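Local coordinates for protein toll-receptor-related 2 (Hydra vulgaris, PDB 4W8H) that probably relays signals across the membrane as a Toll-related receptor of a lower metazoan, through the Toll/interleukin receptor (TIR) domain that forms this chain, at residues 3-8 / 33-38; 7-12 / 60-65; 49-54 / 76-81. All coordinates share one frame; numbering follows the deposited sequence.

Strand 5-10 ties the first two contacts together, since its residues Val7 and Asn8 bridge to strand 34-35 in contact 1 and to strand 58-65 in contact 2. Contact 2 lies at the centre of the chain and is fully buried, and its chemistry is regular strand pairing with aliphatic packing. Contact 1 is the sheet's margin, partly open, where charged and aromatic side chains supplement a shorter run of backbone bonds. Contact 3, also partly exposed, joins two helices that cover one face of the same sheet and has no hydrogen bond across it; Ala54 rests on Asn8 and Thr78 on Cys10, so it backs onto the strands of the other two.

Contact 1. Residues 3-8 / 33-38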
loop_
_atom_site.group_PDB
_atom_site.type_symbol
_atom_site.label_atom_id
_atom_site.label_comp_id
_atom_site.label_asym_id
_atom_site.label_seq_id
_atom_site.Cartn_x
_atom_site.Cartn_y
_atom_site.Cartn_z
ATOM N N LYS A 3 -9.095 5.628 12.271
ATOM C CA LYS A 3 -8.255 6.653 11.644
ATOM C C LYS A 3 -8.980 7.365 10.496
ATOM O O LYS A 3 -9.978 6.858 9.933
ATOM C CB LYS A 3 -6.935 6.057 11.154
ATOM C CG LYS A 3 -6.125 5.332 12.219
ATOM C CD LYS A 3 -5.643 6.240 13.333
ATOM C CE LYS A 3 -4.859 5.462 14.383
ATOM N NZ LYS A 3 -3.414 5.842 14.383
ATOM N N THR A 4 -8.477 8.548 10.159
ATOM C CA THR A 4 -9.072 9.381 9.130
ATOM C C THR A 4 -9.199 8.672 7.798
ATOM O O THR A 4 -10.207 8.783 7.145
ATOM C CB THR A 4 -8.257 10.687 8.949
ATOM O OG1 THR A 4 -8.333 11.438 10.162
ATOM C CG2 THR A 4 -8.792 11.566 7.820
ATOM N N TYR A 5 -8.135 7.991 7.380
ATOM C CA TYR A 5 -8.107 7.241 6.128
ATOM C C TYR A 5 -8.196 5.768 6.444
ATOM O O TYR A 5 -7.659 5.289 7.434
ATOM C CB TYR A 5 -6.807 7.549 5.371
ATOM C CG TYR A 5 -6.650 8.994 5.027
ATOM C CD1 TYR A 5 -7.151 9.492 3.842
ATOM C CD2 TYR A 5 -5.981 9.870 5.869
ATOM C CE1 TYR A 5 -7.017 10.815 3.495
ATOM C CE2 TYR A 5 -5.843 11.209 5.527
ATOM C CZ TYR A 5 -6.379 11.660 4.336
ATOM O OH TYR A 5 -6.284 12.965 3.956
ATOM N N ASP A 6 -8.866 5.023 5.559
ATOM C CA ASP A 6 -8.827 3.566 5.675
ATOM C C ASP A 6 -7.456 3.006 5.302
ATOM O O ASP A 6 -6.939 2.106 5.976
ATOM C CB ASP A 6 -9.859 2.919 4.759
ATOM C CG ASP A 6 -11.230 3.272 5.136
ATOM O OD1 ASP A 6 -11.628 2.819 6.230
ATOM O OD2 ASP A 6 -11.934 3.979 4.364
ATOM N N VAL A 7 -6.856 3.547 4.252
ATOM C CA VAL A 7 -5.580 3.029 3.773
ATOM C C VAL A 7 -4.700 4.119 3.248
ATOM O O VAL A 7 -5.173 5.108 2.698
ATOM C CB VAL A 7 -5.706 1.979 2.653
ATOM C CG1 VAL A 7 -6.297 0.736 3.171
ATOM C CG2 VAL A 7 -6.488 2.503 1.477
ATOM N N ASN A 8 -3.408 3.915 3.462
ATOM C CA ASN A 8 -2.374 4.676 2.841
ATOM C C ASN A 8 -1.715 3.809 1.759
ATOM O O ASN A 8 -1.628 2.612 1.907
ATOM C CB ASN A 8 -1.365 4.995 3.944
ATOM C CG ASN A 8 -0.106 5.489 3.446
ATOM O OD1 ASN A 8 -0.083 6.338 2.567
ATOM N ND2 ASN A 8 0.998 4.982 3.997
ATOM N N LYS A 33 -11.530 5.404 1.905
ATOM C CA LYS A 33 -10.830 6.669 2.059
ATOM C C LYS A 33 -9.325 6.383 1.993
ATOM O O LYS A 33 -8.795 5.578 2.773
ATOM C CB LYS A 33 -11.162 7.311 3.407
ATOM C CG LYS A 33 -12.629 7.569 3.635
ATOM C CD LYS A 33 -12.898 8.163 5.052
ATOM C CE LYS A 33 -12.604 7.164 6.193
ATOM N NZ LYS A 33 -12.893 7.684 7.586
ATOM N N THR A 34 -8.655 7.004 1.030
ATOM C CA THR A 34 -7.284 6.674 0.678
ATOM C C THR A 34 -6.358 7.867 0.805
ATOM O O THR A 34 -6.664 8.955 0.308
ATOM C CB THR A 34 -7.295 6.119 -0.756
ATOM O OG1 THR A 34 -8.262 5.058 -0.863
ATOM C CG2 THR A 34 -5.983 5.588 -1.180
ATOM N N PHE A 35 -5.207 7.667 1.458
ATOM C CA PHE A 35 -4.126 8.664 1.463
ATOM C C PHE A 35 -3.206 8.364 0.294
ATOM O O PHE A 35 -2.680 7.258 0.175
ATOM C CB PHE A 35 -3.325 8.597 2.766
ATOM C CG PHE A 35 -2.356 9.733 2.936
ATOM C CD1 PHE A 35 -1.210 9.791 2.162
ATOM C CD2 PHE A 35 -2.570 10.719 3.877
ATOM C CE1 PHE A 35 -0.309 10.842 2.304
ATOM C CE2 PHE A 35 -1.655 11.753 4.034
ATOM C CZ PHE A 35 -0.545 11.816 3.254
ATOM N N VAL A 36 -3.027 9.354 -0.555
ATOM C CA VAL A 36 -2.160 9.231 -1.727
ATOM C C VAL A 36 -1.254 10.415 -1.804
ATOM O O VAL A 36 -1.711 11.575 -1.811
ATOM C CB VAL A 36 -2.925 9.043 -3.030
ATOM C CG1 VAL A 36 -3.934 10.131 -3.220
ATOM C CG2 VAL A 36 -1.978 8.959 -4.207
ATOM N N ASN A 37 0.035 10.139 -1.847
ATOM C CA ASN A 37 1.029 11.175 -1.714
ATOM C C ASN A 37 0.844 12.347 -2.646
ATOM O O ASN A 37 0.977 13.493 -2.195
ATOM C CB ASN A 37 2.447 10.633 -1.845
ATOM C CG ASN A 37 2.672 9.771 -3.080
ATOM O OD1 ASN A 37 1.804 9.603 -3.971
ATOM N ND2 ASN A 37 3.854 9.191 -3.122
ATOM N N ILE A 38 0.541 12.096 -3.922
ATOM C CA ILE A 38 0.548 13.171 -4.907
ATOM C C ILE A 38 -0.587 14.122 -4.678
ATOM O O ILE A 38 -0.554 15.201 -5.255
ATOM C CB ILE A 38 0.552 12.659 -6.364
ATOM C CG1 ILE A 38 -0.713 11.876 -6.686
ATOM C CG2 ILE A 38 1.806 11.807 -6.655
ATOM C CD1 ILE A 38 -0.842 11.608 -8.199
#
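Tyr5 and Phe35 meet in a T-shaped stack: the edge of the phenylalanine is directed at the face of the tyrosine, with the ring planes at 77° and the centroids 5.3 Å apart. Within the ring pair the nearest atoms are Phe35 CD2 and Tyr5 CE2, 3.7 Å apart, and Phe35 CB adds a CH-pi contact over the tyrosine face. Thr4 CG2 lies against the opposite face, so the phenol ring is sandwiched. Phe35 has CG anti to its own backbone N (chi1 -170°), which carries its ring beside Asn8, whose amide plane stands nearly perpendicular to it.

Lys33 forms the polar half, its side chain crossing that of Asp6 at about a right angle. Lys33 N gives a straight bond (165°) to Asp6 OD2, 2.9 Å away, which accepts through its anti lone pair. Lys33 O receives two N-H groups, from Asp6 N in a weak, bent bond and from Val7 N at 3.2 Å in a much straighter one. The side chain bends at chi3, bringing Lys33 NZ to within 2.9 Å of Thr4 O, a weak bond; Lys33 NZ stays 5.0 Å from Asp6 OD2, too far for a salt bridge.

Further along, Phe35 N bonds to Val7 O at 2.8 Å in the carbonyl plane, and the CA-H of Thr34 points at the same oxygen. These bridges close the beta-alpha-beta unit of strand 5-10, helix 16-29 and strand 34-35, and the pairing probably continues from Ile9 N to Phe35 O. Through Asp6, both polar backbone atoms of Lys33 find a partner at this sheet margin.

Contact 2. Residues 7-12 / 60-65; sequences VNICYA and RTIVVM
Asn8 O takes the N-H of Ile62 at 2.8 Å, almost head-on, while the CA-H of Thr61 approaches the same oxygen. The alternation extends both ways: Asn8 N bonds to Arg60 O before it, and after it Cys10 N reaches Ile62 O at 2.8 Å and Val64 N reaches Cys10 O at 3.0 Å. Where the pairing runs out, a water links the strands, accepting from Ala12 N and donating to Val64 O.

Side chains sort onto two faces. On one, Ile9 and Ile62 lie side by side, their CD1 methyls 3.7 Å apart, and Val7 CG2 meets that same Ile62 methyl; helix 16-29 packs onto Ile9. On the other, Asn8 and Thr61 run alongside each other, with Asn8 ND2 giving a weak bond to Thr61 OG1 at 3.3 Å. The threonine has CG2 anti to its backbone N (chi1 -67° for OG1), which sets Thr61 CG2 3.8 Å from Cys10 CB. Were Thr61 replaced by an alanine, the Asn8 amide would probably lose this weak acceptor, and a gap would be likely beside Cys10 CB.

The two strand axes run parallel within 26°. Pairing of this kind, between the first and third strands of a parallel sheet ordered 2-1-3-4-5 with helices on its two faces, is the centre of the flavodoxin-like TIR fold.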
loop_
_atom_site.group_PDB
_atom_site.type_symbol
_atom_site.label_atom_id
_atom_site.label_comp_id
_atom_site.label_asym_id
_atom_site.label_seq_id
_atom_site.Cartn_x
_atom_site.Cartn_y
_atom_site.Cartn_z
ATOM N N VAL A 7 -6.856 3.547 4.252
ATOM C CA VAL A 7 -5.580 3.029 3.773
ATOM C C VAL A 7 -4.700 4.119 3.248
ATOM O O VAL A 7 -5.173 5.108 2.698
ATOM C CB VAL A 7 -5.706 1.979 2.653
ATOM C CG1 VAL A 7 -6.297 0.736 3.171
ATOM C CG2 VAL A 7 -6.488 2.503 1.477
ATOM N N ASN A 8 -3.408 3.915 3.462
ATOM C CA ASN A 8 -2.374 4.676 2.841
ATOM C C ASN A 8 -1.715 3.809 1.759
ATOM O O ASN A 8 -1.628 2.612 1.907
ATOM C CB ASN A 8 -1.365 4.995 3.944
ATOM C CG ASN A 8 -0.106 5.489 3.446
ATOM O OD1 ASN A 8 -0.083 6.338 2.567
ATOM N ND2 ASN A 8 0.998 4.982 3.997
ATOM N N ILE A 9 -1.285 4.424 0.667
ATOM C CA ILE A 9 -0.701 3.632 -0.424
ATOM C C ILE A 9 0.748 3.964 -0.522
ATOM O O ILE A 9 1.120 5.097 -0.800
ATOM C CB ILE A 9 -1.339 3.960 -1.774
ATOM C CG1 ILE A 9 -2.865 4.069 -1.663
ATOM C CG2 ILE A 9 -0.879 2.919 -2.848
ATOM C CD1 ILE A 9 -3.555 2.814 -1.369
ATOM N N CYS A 10 1.560 2.960 -0.324
ATOM C CA CYS A 10 3.004 3.104 -0.433
ATOM C C CYS A 10 3.497 2.407 -1.721
ATOM O O CYS A 10 3.269 1.203 -1.895
ATOM C CB CYS A 10 3.675 2.461 0.780
ATOM S SG CYS A 10 5.446 2.596 0.738
ATOM N N TYR A 11 4.114 3.159 -2.629
ATOM C CA TYR A 11 4.414 2.667 -3.985
ATOM C C TYR A 11 5.543 3.489 -4.579
ATOM O O TYR A 11 5.764 4.635 -4.190
ATOM C CB TYR A 11 3.165 2.756 -4.882
ATOM C CG TYR A 11 2.787 4.169 -5.262
ATOM C CD1 TYR A 11 2.159 5.019 -4.338
ATOM C CD2 TYR A 11 3.118 4.698 -6.492
ATOM C CE1 TYR A 11 1.880 6.310 -4.650
ATOM C CE2 TYR A 11 2.809 5.981 -6.836
ATOM C CZ TYR A 11 2.206 6.816 -5.885
ATOM O OH TYR A 11 1.932 8.135 -6.210
ATOM N N ALA A 12 6.244 2.896 -5.521
ATOM C CA ALA A 12 7.292 3.575 -6.269
ATOM C C ALA A 12 6.707 4.392 -7.417
ATOM O O ALA A 12 5.752 3.974 -8.070
ATOM C CB ALA A 12 8.278 2.564 -6.820
ATOM N N ARG A 60 -4.439 1.073 7.753
ATOM C CA ARG A 60 -3.440 0.158 7.246
ATOM C C ARG A 60 -2.710 0.783 6.073
ATOM O O ARG A 60 -3.216 1.718 5.451
ATOM C CB ARG A 60 -4.115 -1.126 6.776
ATOM C CG ARG A 60 -4.865 -1.860 7.891
ATOM C CD ARG A 60 -5.264 -3.271 7.451
ATOM N NE ARG A 60 -6.131 -3.997 8.385
ATOM C CZ ARG A 60 -7.456 -3.944 8.374
ATOM N NH1 ARG A 60 -8.078 -3.145 7.516
ATOM N NH2 ARG A 60 -8.166 -4.694 9.212
ATOM N N THR A 61 -1.532 0.245 5.738
ATOM C CA THR A 61 -0.733 0.700 4.598
ATOM C C THR A 61 -0.656 -0.412 3.570
ATOM O O THR A 61 -0.206 -1.513 3.878
ATOM C CB THR A 61 0.698 1.102 5.012
ATOM O OG1 THR A 61 0.646 2.271 5.850
ATOM C CG2 THR A 61 1.546 1.455 3.822
ATOM N N ILE A 62 -1.133 -0.115 2.378
ATOM C CA ILE A 62 -0.926 -0.990 1.249
ATOM C C ILE A 62 0.472 -0.785 0.726
ATOM O O ILE A 62 0.884 0.350 0.493
ATOM C CB ILE A 62 -1.968 -0.672 0.129
ATOM C CG1 ILE A 62 -3.378 -1.035 0.599
ATOM C CG2 ILE A 62 -1.619 -1.391 -1.142
ATOM C CD1 ILE A 62 -4.462 -0.583 -0.375
ATOM N N VAL A 63 1.196 -1.875 0.543
ATOM C CA VAL A 63 2.547 -1.890 0.034
ATOM C C VAL A 63 2.511 -2.481 -1.402
ATOM O O VAL A 63 2.167 -3.645 -1.543
ATOM C CB VAL A 63 3.369 -2.784 1.014
ATOM C CG1 VAL A 63 4.750 -3.090 0.467
ATOM C CG2 VAL A 63 3.436 -2.132 2.429
ATOM N N VAL A 64 2.834 -1.700 -2.412
ATOM C CA VAL A 64 2.704 -2.138 -3.823
ATOM C C VAL A 64 4.094 -2.663 -4.219
ATOM O O VAL A 64 4.966 -1.905 -4.671
ATOM C CB VAL A 64 2.218 -1.009 -4.711
ATOM C CG1 VAL A 64 2.114 -1.525 -6.158
ATOM C CG2 VAL A 64 0.878 -0.473 -4.216
ATOM N N MET A 65 4.293 -3.977 -4.051
ATOM C CA MET A 65 5.592 -4.580 -4.253
ATOM C C MET A 65 5.868 -4.744 -5.756
ATOM O O MET A 65 5.014 -5.178 -6.561
ATOM C CB MET A 65 5.646 -5.939 -3.568
ATOM C CG MET A 65 5.387 -5.841 -2.064
ATOM S SD MET A 65 5.718 -7.380 -1.167
ATOM C CE MET A 65 4.418 -8.403 -1.853
HETATM O O HOH W 1 5.323 0.368 -6.208
#

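Contact 3. Residues 49-54 / 76-81; sequences ENIMDA and DKTLQI
Ile51 of helix 47-56 leans onto Thr78 of helix 73-82, two neighbouring helices that pack on one face of the parallel sheet of the flavodoxin-like TIR fold. The axes of segments 49-54 and 76-81 approach to 10.2 Å and cross at -40°, a spacing filled mainly by side chains, with no hydrogen bond across it. Ile51 has CG1 anti to the carbonyl carbon. Thr78 OG1 sits against both of its branches, 3.6 Å from Ile51 CG1 and 3.7 Å from Ile51 CG2, while the extended chi2 (169°) carries CD1 on to Lys77 CB. That hydroxyl is already bonded to Ile74 O of its own helix, so it meets the isoleucine with its polar need met, and the amine of Lys77 leads off from the contact.

Met52 behaves differently. Its CG is anti to the carbonyl carbon, and the bend at chi2 (-61°) directs SD toward helix 73-82; a second bend at chi3 turns only the terminal methyl, CE. Met52 SD then stands 3.7 Å from Ile81 CD1, the two side chains crossing at about a right angle; this touch belongs to one of two deposited conformers of Ile81. On its inner side helix 73-82 meets the sheet, where the methyl Thr78 CG2 packs against Cys10 SG.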
loop_
_atom_site.group_PDB
_atom_site.type_symbol
_atom_site.label_atom_id
_atom_site.label_comp_id
_atom_site.label_asym_id
_atom_site.label_seq_id
_atom_site.Cartn_x
_atom_site.Cartn_y
_atom_site.Cartn_z
ATOM N N GLU A 49 8.132 13.396 7.855
ATOM C CA GLU A 49 6.872 13.903 8.358
ATOM C C GLU A 49 5.695 13.433 7.503
ATOM O O GLU A 49 4.650 13.068 8.016
ATOM C CB GLU A 49 6.913 15.412 8.397
ATOM C CG GLU A 49 7.860 15.914 9.480
ATOM C CD GLU A 49 7.963 17.405 9.546
ATOM O OE1 GLU A 49 8.085 18.077 8.510
ATOM O OE2 GLU A 49 8.028 17.928 10.690
ATOM N N ASN A 50 5.842 13.478 6.189
ATOM C CA ASN A 50 4.790 13.009 5.302
ATOM C C ASN A 50 4.589 11.511 5.387
ATOM O O ASN A 50 3.459 11.044 5.272
ATOM C CB ASN A 50 5.083 13.505 3.870
ATOM C CG ASN A 50 4.620 14.939 3.684
ATOM O OD1 ASN A 50 3.547 15.314 4.151
ATOM N ND2 ASN A 50 5.418 15.746 3.020
ATOM N N ILE A 51 5.668 10.751 5.542
ATOM C CA ILE A 51 5.549 9.302 5.787
ATOM C C ILE A 51 4.700 9.057 7.001
ATOM O O ILE A 51 3.787 8.253 6.990
ATOM C CB ILE A 51 6.935 8.663 5.914
ATOM C CG1 ILE A 51 7.651 8.660 4.563
ATOM C CG2 ILE A 51 6.827 7.220 6.452
ATOM C CD1 ILE A 51 9.140 8.286 4.619
ATOM N N MET A 52 5.044 9.742 8.107
ATOM C CA MET A 52 4.371 9.494 9.376
ATOM C C MET A 52 2.928 9.954 9.398
ATOM O O MET A 52 2.091 9.325 10.022
ATOM C CB MET A 52 5.172 10.106 10.531
ATOM C CG MET A 52 6.485 9.364 10.717
ATOM S SD MET A 52 6.362 7.620 11.129
ATOM C CE MET A 52 5.266 7.666 12.531
ATOM N N ASP A 53 2.646 11.075 8.757
ATOM C CA ASP A 53 1.264 11.512 8.646
ATOM C C ASP A 53 0.411 10.459 7.933
ATOM O O ASP A 53 -0.698 10.146 8.383
ATOM C CB ASP A 53 1.147 12.875 7.953
ATOM C CG ASP A 53 1.386 14.051 8.900
ATOM O OD1 ASP A 53 1.435 13.893 10.151
ATOM O OD2 ASP A 53 1.522 15.162 8.360
ATOM N N ALA A 54 0.905 9.924 6.847
ATOM C CA ALA A 54 0.164 8.931 6.092
ATOM C C ALA A 54 -0.026 7.670 6.895
ATOM O O ALA A 54 -1.115 7.089 6.888
ATOM C CB ALA A 54 0.903 8.631 4.795
ATOM N N ASP A 76 11.184 2.155 1.246
ATOM C CA ASP A 76 11.779 1.349 2.310
ATOM C C ASP A 76 11.506 1.934 3.702
ATOM O O ASP A 76 11.179 1.196 4.628
ATOM C CB ASP A 76 13.272 1.200 2.120
ATOM C CG ASP A 76 13.897 0.362 3.245
ATOM O OD1 ASP A 76 13.447 -0.790 3.482
ATOM O OD2 ASP A 76 14.789 0.864 3.944
ATOM N N LYS A 77 11.662 3.241 3.857
ATOM C CA LYS A 77 11.463 3.873 5.161
ATOM C C LYS A 77 10.018 3.701 5.599
ATOM O O LYS A 77 9.728 3.430 6.760
ATOM C CB LYS A 77 11.816 5.351 5.052
ATOM C CG LYS A 77 13.318 5.678 5.002
ATOM C CD LYS A 77 13.540 7.136 4.583
ATOM C CE LYS A 77 14.986 7.565 4.721
ATOM N NZ LYS A 77 15.173 8.420 5.917
ATOM N N THR A 78 9.102 3.845 4.647
ATOM C CA THR A 78 7.701 3.684 4.954
ATOM C C THR A 78 7.395 2.265 5.380
ATOM O O THR A 78 6.674 2.034 6.348
ATOM C CB THR A 78 6.830 4.030 3.738
ATOM O OG1 THR A 78 7.128 5.367 3.306
ATOM C CG2 THR A 78 5.387 3.885 4.052
ATOM N N LEU A 79 7.963 1.303 4.657
ATOM C CA LEU A 79 7.743 -0.085 4.985
ATOM C C LEU A 79 8.244 -0.419 6.383
ATOM O O LEU A 79 7.586 -1.141 7.133
ATOM C CB LEU A 79 8.400 -1.005 3.938
ATOM C CG LEU A 79 8.349 -2.528 4.149
ATOM C CD1 LEU A 79 6.955 -3.062 4.290
ATOM C CD2 LEU A 79 8.991 -3.192 2.958
ATOM N N GLN A 80 9.443 0.052 6.710
ATOM C CA GLN A 80 9.993 -0.247 8.034
ATOM C C GLN A 80 9.059 0.228 9.155
ATOM O O GLN A 80 8.809 -0.512 10.119
ATOM C CB GLN A 80 11.388 0.383 8.207
ATOM C CG GLN A 80 12.479 -0.148 7.287
ATOM C CD GLN A 80 12.670 -1.636 7.365
ATOM O OE1 GLN A 80 12.597 -2.238 8.443
ATOM N NE2 GLN A 80 12.930 -2.253 6.207
ATOM N N ILE A 81 8.518 1.426 9.040
ATOM C CA ILE A 81 7.574 1.899 10.048
ATOM C C ILE A 81 6.242 1.136 9.922
ATOM O O ILE A 81 5.617 0.771 10.927
ATOM C CB ILE A 81 7.407 3.419 9.972
ATOM C CG1 ILE A 81 8.800 4.066 10.162
ATOM C CG2 ILE A 81 6.430 3.886 11.039
ATOM C CD1 ILE A 81 8.940 5.433 9.566
#